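Local coordinates for putative redox protein (Lactobacillus casei, PDB 2QL8) that is a putative redox protein of the OsmC/Ohr family, whose characterised members reduce hydroperoxides through reactive thiols, and probably does related chemistry, at residues Glu23-Ile28 and Lys33-Ser38; Glu65-Glu70 and Thr114-Asn119. All coordinates share one frame; numbering follows the deposited sequence. Where two conformers were deposited one is given.

Contact 1: residues Glu23-Ile28 and Lys33-Ser38; sequences EGHAYI and KVQTSS. With EDO (1,2-ethanediol), chain F.
Tyr-27 and Lys-33 lie side by side on one face as a non-hydrogen-bonded pair, CB to CB at 3.8 Å; the Tyr-27 ring then leads away. The Lys-33 chain leaves with CG anti to the backbone N (chi1 176°) and bends at chi3, which brings NZ to both hydroxyls of a bound 1,2-ethanediol, 3.0 Å from O1 and 3.2 Å from O2. The same diol lays its C1 over the centre of one face of the Tyr-27 ring, 3.6 Å above the plane, bridging the two residues. Next along this face, the imidazole of His-25 leans across the opposite strand, with CD2 3.6 Å from Gln-35 CA; its ND1 is held by Glu-20. Gln-35 runs out extended, and a water links its NE2 to the carbonyl oxygen of Gly-24. On the reverse face Ala-26 CB lies 4.2 Å from Thr-36 CG2, and Val-34 CG2 rests 3.6 Å from Ala-26 O; Thr-58 and Leu-32 of the second subunit pack here. Four backbone hydrogen bonds join Gly-24 to Thr-36 and Ala-26 to Val-34. Past the strand end, Glu-23 OE2 takes an almost straight bond from Ser-38 N (3.0 Å, 176°), tilted 40° out of the carboxylate plane; His-43 and Asn-41 also hold this carboxylate. This is a two-stranded antiparallel beta hairpin, one face packed against the partner subunit.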
ATOM      1  N   GLU A  23      16.268   8.228  -4.493  1.00 23.63           N
ATOM      2  CA  GLU A  23      15.994   8.593  -5.858  0.60 22.18           C
ATOM      3  C   GLU A  23      16.251   7.359  -6.719  1.00 20.75           C
ATOM      4  O   GLU A  23      17.393   7.011  -7.064  1.00 23.03           O
ATOM      5  CB  GLU A  23      16.853   9.796  -6.251  0.60 24.13           C
ATOM      6  CG  GLU A  23      16.732  10.904  -5.239  0.60 28.11           C
ATOM      7  CD  GLU A  23      15.334  11.483  -5.133  0.60 23.62           C
ATOM      8  OE1 GLU A  23      14.750  11.732  -6.207  0.60 28.98           O
ATOM      9  OE2 GLU A  23      14.884  11.754  -4.004  0.60 17.31           O
ATOM     10  N   GLY A  24      15.172   6.616  -7.004  1.00 18.83           N
ATOM     11  CA  GLY A  24      15.311   5.352  -7.700  1.00 19.97           C
ATOM     12  C   GLY A  24      14.054   4.901  -8.403  1.00 18.45           C
ATOM     13  O   GLY A  24      13.436   5.664  -9.136  1.00 18.91           O
ATOM     14  N   HIS A  25      13.738   3.620  -8.211  1.00 17.58           N
ATOM     15  CA  HIS A  25      12.595   2.969  -8.828  1.00 17.77           C
ATOM     16  C   HIS A  25      12.162   1.821  -7.950  1.00 16.43           C
ATOM     17  O   HIS A  25      12.933   1.320  -7.134  1.00 17.44           O
ATOM     18  CB  HIS A  25      12.917   2.401 -10.202  1.00 19.08           C
ATOM     19  CG  HIS A  25      13.502   3.394 -11.154  1.00 19.45           C
ATOM     20  ND1 HIS A  25      14.835   3.772 -11.113  1.00 21.02           N
ATOM     21  CD2 HIS A  25      12.945   4.068 -12.190  1.00 21.79           C
ATOM     22  CE1 HIS A  25      15.053   4.667 -12.068  1.00 26.91           C
ATOM     23  NE2 HIS A  25      13.929   4.853 -12.745  1.00 24.79           N
ATOM     24  N   ALA A  26      10.926   1.403  -8.177  1.00 15.69           N
ATOM     25  CA  ALA A  26      10.368   0.174  -7.598  1.00 14.60           C
ATOM     26  C   ALA A  26       9.645  -0.515  -8.739  1.00 16.31           C
ATOM     27  O   ALA A  26       9.150   0.155  -9.657  1.00 16.21           O
ATOM     28  CB  ALA A  26       9.393   0.496  -6.452  1.00 15.85           C
ATOM     29  N   TYR A  27       9.624  -1.843  -8.720  1.00 14.60           N
ATOM     30  CA  TYR A  27       8.983  -2.569  -9.798  1.00 14.10           C
ATOM     31  C   TYR A  27       8.408  -3.901  -9.404  1.00 14.40           C
ATOM     32  O   TYR A  27       8.805  -4.526  -8.463  1.00 14.76           O
ATOM     33  CB  TYR A  27       9.965  -2.775 -10.963  1.00 14.75           C
ATOM     34  CG  TYR A  27      11.175  -3.632 -10.618  1.00 15.27           C
ATOM     35  CD1 TYR A  27      12.273  -3.082 -10.007  1.00 15.49           C
ATOM     36  CD2 TYR A  27      11.192  -4.993 -10.896  1.00 18.61           C
ATOM     37  CE1 TYR A  27      13.390  -3.873  -9.704  1.00 16.65           C
ATOM     38  CE2 TYR A  27      12.267  -5.774 -10.585  1.00 17.70           C
ATOM     39  CZ  TYR A  27      13.382  -5.202  -9.994  1.00 16.96           C
ATOM     40  OH  TYR A  27      14.490  -6.014  -9.725  1.00 19.86           O
ATOM     41  N   ILE A  28       7.422  -4.281 -10.192  1.00 13.78           N
ATOM     42  CA  ILE A  28       6.852  -5.622 -10.184  1.00 13.81           C
ATOM     43  C   ILE A  28       7.634  -6.415 -11.235  1.00 13.76           C
ATOM     44  O   ILE A  28       7.628  -6.050 -12.407  1.00 16.14           O
ATOM     45  CB  ILE A  28       5.354  -5.595 -10.606  1.00 13.50           C
ATOM     46  CG1 ILE A  28       4.525  -4.623  -9.741  1.00 14.00           C
ATOM     47  CG2 ILE A  28       4.742  -7.000 -10.617  1.00 14.82           C
ATOM     48  CD1 ILE A  28       4.608  -4.891  -8.236  1.00 13.38           C
ATOM     49  N   LYS A  33       6.971  -0.780 -13.604  1.00 17.15           N
ATOM     50  CA  LYS A  33       8.092  -0.136 -12.938  1.00 17.49           C
ATOM     51  C   LYS A  33       7.742   1.345 -12.815  1.00 18.21           C
ATOM     52  O   LYS A  33       7.319   1.986 -13.798  1.00 20.96           O
ATOM     53  CB  LYS A  33       9.392  -0.315 -13.759  1.00 18.49           C
ATOM     54  CG  LYS A  33      10.606   0.407 -13.186  1.00 20.32           C
ATOM     55  CD  LYS A  33      11.824   0.070 -14.010  1.00 25.20           C
ATOM     56  CE  LYS A  33      13.018  -0.307 -13.236  1.00 34.49           C
ATOM     57  NZ  LYS A  33      14.257  -0.450 -14.091  1.00 29.70           N
ATOM     58  N   VAL A  34       7.979   1.896 -11.634  1.00 17.65           N
ATOM     59  CA  VAL A  34       7.731   3.287 -11.350  1.00 18.34           C
ATOM     60  C   VAL A  34       9.036   3.967 -10.869  1.00 16.98           C
ATOM     61  O   VAL A  34       9.802   3.391 -10.110  1.00 19.05           O
ATOM     62  CB  VAL A  34       6.570   3.513 -10.320  1.00 18.34           C
ATOM     63  CG1 VAL A  34       5.227   3.055 -10.954  1.00 19.69           C
ATOM     64  CG2 VAL A  34       6.860   2.796  -8.988  1.00 17.34           C
ATOM     65  N   GLN A  35       9.247   5.211 -11.313  1.00 18.52           N
ATOM     66  CA  GLN A  35      10.273   6.053 -10.740  1.00 18.16           C
ATOM     67  C   GLN A  35       9.832   6.527  -9.364  1.00 16.76           C
ATOM     68  O   GLN A  35       8.680   6.924  -9.178  1.00 18.55           O
ATOM     69  CB  GLN A  35      10.531   7.259 -11.653  1.00 19.07           C
ATOM     70  CG  GLN A  35      11.644   8.113 -11.157  1.00 24.23           C
ATOM     71  CD  GLN A  35      11.984   9.248 -12.074  1.00 31.69           C
ATOM     72  OE1 GLN A  35      11.125   9.803 -12.778  1.00 31.62           O
ATOM     73  NE2 GLN A  35      13.254   9.637 -12.041  1.00 37.66           N
ATOM     74  N   THR A  36      10.758   6.490  -8.410  1.00 16.95           N
ATOM     75  CA  THR A  36      10.508   6.923  -7.064  1.00 16.62           C
ATOM     76  C   THR A  36      11.494   8.047  -6.655  1.00 17.37           C
ATOM     77  O   THR A  36      12.601   8.153  -7.186  1.00 20.23           O
ATOM     78  CB  THR A  36      10.605   5.728  -6.059  1.00 17.06           C
ATOM     79  OG1 THR A  36      11.922   5.170  -6.067  1.00 19.35           O
ATOM     80  CG2 THR A  36       9.545   4.655  -6.372  1.00 17.22           C
ATOM     81  N   SER A  37      11.076   8.834  -5.672  1.00 18.41           N
ATOM     82  CA  SER A  37      11.896   9.895  -5.101  0.50 18.15           C
ATOM     83  C   SER A  37      11.349  10.297  -3.749  1.00 17.95           C
ATOM     84  O   SER A  37      10.222   9.961  -3.371  1.00 19.07           O
ATOM     85  CB  SER A  37      11.971  11.118  -6.032  0.50 18.23           C
ATOM     86  OG  SER A  37      10.714  11.725  -6.251  0.50 17.04           O
ATOM     87  N   SER A  38      12.173  10.997  -2.972  1.00 19.04           N
ATOM     88  CA  SER A  38      11.752  11.443  -1.664  1.00 19.08           C
ATOM     89  C   SER A  38      10.562  12.366  -1.810  1.00 20.84           C
ATOM     90  O   SER A  38      10.583  13.270  -2.651  1.00 21.49           O
ATOM     91  CB  SER A  38      12.843  12.260  -0.969  1.00 20.26           C
ATOM     92  OG  SER A  38      12.356  12.753   0.256  1.00 22.37           O
TER
HETATM   93  C1  EDO F 146      14.110  -4.229 -13.505  1.00 27.80           C
HETATM   94  O1  EDO F 146      14.108  -3.365 -14.662  1.00 29.91           O
HETATM   95  C2  EDO F 146      15.502  -4.154 -12.888  1.00 28.15           C
HETATM   96  O2  EDO F 146      15.803  -2.786 -12.553  1.00 29.75           O
HETATM   97  O   HOH W   1      14.839   7.974 -10.046  1.00 29.62           O

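Contact 2: residues Glu65-Glu70 and Thr114-Asn119; sequences EAVEKE and TNEIEN
Val-67 and Ile-117 mark the nearest approach of two helical segments whose axes pass 10.1 Å apart at 127°, with their CA atoms 7.4 Å from each other. Val-67 points toward the other helix, and both its methyls face Glu-116. CG1, anti to the backbone N (chi1 169°), comes nearest, 3.4 Å from OE2 in one of that residue's two conformers. CG2 also meets Ile-117 CG2 at 3.9 Å, the two side chains lying nearly at right angles. With Val-67 cut back to an alanine, a gap is likely to open beside Ile-117 CG2 and the Glu-116 side chain, leaving the carboxylate less confined there. Beside the Val-67 contact a water donates to both Glu-70 OE1 (2.7 Å) and Glu-116 OE1 (2.8 Å), joining two acids whose oxygens stand 4.5 Å apart. Their charges are probably offset by Arg-120, which forms a salt bridge with Glu-70 OE1, while Glu-70 OE2 pairs with Arg-89 of the second subunit; His-71 NE2 hydrogen-bonds to Glu-116 OE2. Within the fold, Val-67 also packs on Phe-113 of helix 107-120, while Ile-117 reaches Leu-60 and Leu-64 of helix 48-70 and Val-100 of strand 91-102, where both helices border the sheet.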
ATOM      1  N   GLU A  65     -17.642  -1.478  -6.051  1.00 16.32           N
ATOM      2  CA  GLU A  65     -18.246  -1.966  -7.294  1.00 18.37           C
ATOM      3  C   GLU A  65     -18.934  -3.316  -7.059  1.00 16.33           C
ATOM      4  O   GLU A  65     -20.059  -3.563  -7.528  1.00 18.45           O
ATOM      5  CB  GLU A  65     -17.207  -2.032  -8.419  1.00 20.04           C
ATOM      6  CG  GLU A  65     -17.816  -2.441  -9.733  1.00 21.61           C
ATOM      7  CD  GLU A  65     -16.892  -2.280 -10.939  1.00 25.26           C
ATOM      8  OE1 GLU A  65     -15.705  -2.037 -10.760  1.00 28.41           O
ATOM      9  OE2 GLU A  65     -17.403  -2.413 -12.088  1.00 35.85           O
ATOM     10  N   ALA A  66     -18.298  -4.190  -6.287  1.00 15.83           N
ATOM     11  CA  ALA A  66     -18.886  -5.502  -5.940  1.00 17.86           C
ATOM     12  C   ALA A  66     -20.175  -5.341  -5.122  1.00 16.02           C
ATOM     13  O   ALA A  66     -21.193  -5.984  -5.403  1.00 16.55           O
ATOM     14  CB  ALA A  66     -17.862  -6.418  -5.188  1.00 17.54           C
ATOM     15  N   VAL A  67     -20.151  -4.436  -4.143  1.00 15.42           N
ATOM     16  CA  VAL A  67     -21.323  -4.124  -3.321  1.00 15.56           C
ATOM     17  C   VAL A  67     -22.472  -3.557  -4.156  1.00 15.07           C
ATOM     18  O   VAL A  67     -23.614  -4.009  -4.044  1.00 16.82           O
ATOM     19  CB  VAL A  67     -20.965  -3.232  -2.102  1.00 15.46           C
ATOM     20  CG1 VAL A  67     -22.232  -2.675  -1.404  1.00 17.50           C
ATOM     21  CG2 VAL A  67     -20.048  -4.004  -1.128  1.00 15.88           C
ATOM     22  N   GLU A  68     -22.153  -2.616  -5.017  1.00 14.96           N
ATOM     23  CA  GLU A  68     -23.134  -2.033  -5.914  1.00 17.01           C
ATOM     24  C   GLU A  68     -23.811  -3.126  -6.732  1.00 16.79           C
ATOM     25  O   GLU A  68     -25.041  -3.170  -6.848  1.00 18.33           O
ATOM     26  CB  GLU A  68     -22.483  -1.012  -6.850  1.00 18.10           C
ATOM     27  CG  GLU A  68     -22.113   0.298  -6.195  1.00 18.94           C
ATOM     28  CD  GLU A  68     -21.204   1.126  -7.080  1.00 21.17           C
ATOM     29  OE1 GLU A  68     -20.294   0.523  -7.694  1.00 23.83           O
ATOM     30  OE2 GLU A  68     -21.427   2.349  -7.164  1.00 23.95           O
ATOM     31  N   LYS A  69     -23.001  -4.022  -7.281  1.00 16.46           N
ATOM     32  CA  LYS A  69     -23.528  -5.117  -8.123  1.00 16.62           C
ATOM     33  C   LYS A  69     -24.419  -6.080  -7.333  1.00 16.16           C
ATOM     34  O   LYS A  69     -25.451  -6.515  -7.825  1.00 17.13           O
ATOM     35  CB  LYS A  69     -22.437  -5.878  -8.877  1.00 19.06           C
ATOM     36  CG  LYS A  69     -21.815  -5.075  -9.992  1.00 25.14           C
ATOM     37  CD  LYS A  69     -20.713  -5.865 -10.665  1.00 31.60           C
ATOM     38  CE  LYS A  69     -19.876  -4.971 -11.589  1.00 35.94           C
ATOM     39  NZ  LYS A  69     -20.096  -5.225 -13.029  1.00 44.53           N
ATOM     40  N   GLU A  70     -24.049  -6.387  -6.099  1.00 15.38           N
ATOM     41  CA  GLU A  70     -24.873  -7.221  -5.228  1.00 15.55           C
ATOM     42  C   GLU A  70     -26.248  -6.572  -4.957  1.00 14.41           C
ATOM     43  O   GLU A  70     -27.238  -7.275  -4.701  1.00 15.92           O
ATOM     44  CB  GLU A  70     -24.155  -7.484  -3.881  1.00 16.03           C
ATOM     45  CG  GLU A  70     -23.030  -8.462  -4.026  1.00 15.66           C
ATOM     46  CD  GLU A  70     -22.129  -8.623  -2.813  1.00 17.18           C
ATOM     47  OE1 GLU A  70     -22.412  -7.997  -1.802  1.00 18.80           O
ATOM     48  OE2 GLU A  70     -21.161  -9.431  -2.885  1.00 17.07           O
ATOM     49  N   THR A 114     -20.503   2.429   2.434  1.00 17.68           N
ATOM     50  CA  THR A 114     -19.155   2.746   2.981  1.00 16.33           C
ATOM     51  C   THR A 114     -18.829   1.813   4.137  1.00 16.67           C
ATOM     52  O   THR A 114     -17.720   1.289   4.214  1.00 18.44           O
ATOM     53  CB  THR A 114     -19.013   4.244   3.370  1.00 17.01           C
ATOM     54  OG1 THR A 114     -19.342   5.071   2.249  1.00 18.30           O
ATOM     55  CG2 THR A 114     -17.610   4.575   3.852  1.00 18.93           C
ATOM     56  N   ASN A 115     -19.789   1.599   5.034  1.00 18.51           N
ATOM     57  CA  ASN A 115     -19.615   0.661   6.126  1.00 19.73           C
ATOM     58  C   ASN A 115     -19.330  -0.751   5.595  1.00 19.31           C
ATOM     59  O   ASN A 115     -18.471  -1.468   6.168  1.00 22.16           O
ATOM     60  CB  ASN A 115     -20.816   0.645   7.087  1.00 20.22           C
ATOM     61  CG  ASN A 115     -21.016   1.954   7.816  1.00 26.18           C
ATOM     62  OD1 ASN A 115     -20.095   2.756   7.968  1.00 29.59           O
ATOM     63  ND2 ASN A 115     -22.246   2.171   8.312  1.00 31.49           N
ATOM     64  N   GLU A 116     -20.069  -1.165   4.557  1.00 19.55           N
ATOM     65  CA  GLU A 116     -19.912  -2.491   3.955  0.50 18.07           C
ATOM     66  C   GLU A 116     -18.483  -2.656   3.435  1.00 17.04           C
ATOM     67  O   GLU A 116     -17.835  -3.668   3.673  1.00 18.59           O
ATOM     68  CB  GLU A 116     -20.879  -2.733   2.768  0.50 18.79           C
ATOM     69  CG  GLU A 116     -22.318  -3.203   3.132  0.50 20.68           C
ATOM     70  CD  GLU A 116     -23.038  -3.802   1.935  0.50 16.11           C
ATOM     71  OE1 GLU A 116     -22.645  -4.898   1.434  0.50 22.64           O
ATOM     72  OE2 GLU A 116     -23.976  -3.134   1.468  0.50 18.59           O
ATOM     73  N   ILE A 117     -18.015  -1.652   2.661  1.00 16.14           N
ATOM     74  CA  ILE A 117     -16.697  -1.767   2.013  1.00 15.27           C
ATOM     75  C   ILE A 117     -15.566  -1.667   3.050  1.00 15.71           C
ATOM     76  O   ILE A 117     -14.527  -2.310   2.928  1.00 16.50           O
ATOM     77  CB  ILE A 117     -16.490  -0.856   0.779  1.00 16.11           C
ATOM     78  CG1 ILE A 117     -16.259   0.621   1.157  1.00 15.19           C
ATOM     79  CG2 ILE A 117     -17.633  -1.036  -0.277  1.00 16.67           C
ATOM     80  CD1 ILE A 117     -16.024   1.540  -0.056  1.00 16.04           C
ATOM     81  N   GLU A 118     -15.773  -0.868   4.085  1.00 15.92           N
ATOM     82  CA  GLU A 118     -14.772  -0.745   5.150  1.00 16.99           C
ATOM     83  C   GLU A 118     -14.456  -2.116   5.761  1.00 16.46           C
ATOM     84  O   GLU A 118     -13.275  -2.426   6.028  1.00 18.21           O
ATOM     85  CB  GLU A 118     -15.275   0.183   6.268  1.00 17.33           C
ATOM     86  CG  GLU A 118     -14.283   0.395   7.392  1.00 20.69           C
ATOM     87  CD  GLU A 118     -14.844   1.248   8.538  1.00 24.05           C
ATOM     88  OE1 GLU A 118     -16.042   1.629   8.539  1.00 27.39           O
ATOM     89  OE2 GLU A 118     -14.038   1.505   9.457  1.00 27.94           O
ATOM     90  N   ASN A 119     -15.512  -2.944   5.926  1.00 18.03           N
ATOM     91  CA  ASN A 119     -15.400  -4.265   6.509  1.00 19.79           C
ATOM     92  C   ASN A 119     -14.863  -5.326   5.558  1.00 18.16           C
ATOM     93  O   ASN A 119     -14.410  -6.363   6.012  1.00 24.60           O
ATOM     94  CB  ASN A 119     -16.760  -4.736   6.998  1.00 20.74           C
ATOM     95  CG  ASN A 119     -17.233  -3.978   8.213  1.00 28.37           C
ATOM     96  OD1 ASN A 119     -16.410  -3.477   9.006  1.00 33.82           O
ATOM     97  ND2 ASN A 119     -18.566  -3.891   8.380  1.00 32.42           N
TER
HETATM   98  O   HOH W   2     -24.049  -6.258  -0.524  1.00 20.67           O

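Contact 1 closes before contact 2 opens along the chain, and helix 48-70 is the next element after strand 33-36. Their centres are 32 Å apart, on opposite sides of the chain's centre, and their nearest atoms stay about 20 Å from each other. What they share is the second subunit, which touches both. Each also lies near a bound benzoic acid: the side chain of Ser-38 is about 8 Å from one, that of Glu-70 about 5 Å from one. Ala-66, within contact 2, lines a benzoic acid pocket together with Ala-62, Thr-63, Arg-120 and Pro-122; Arg-89, Ala-90 and Tyr-92 line another.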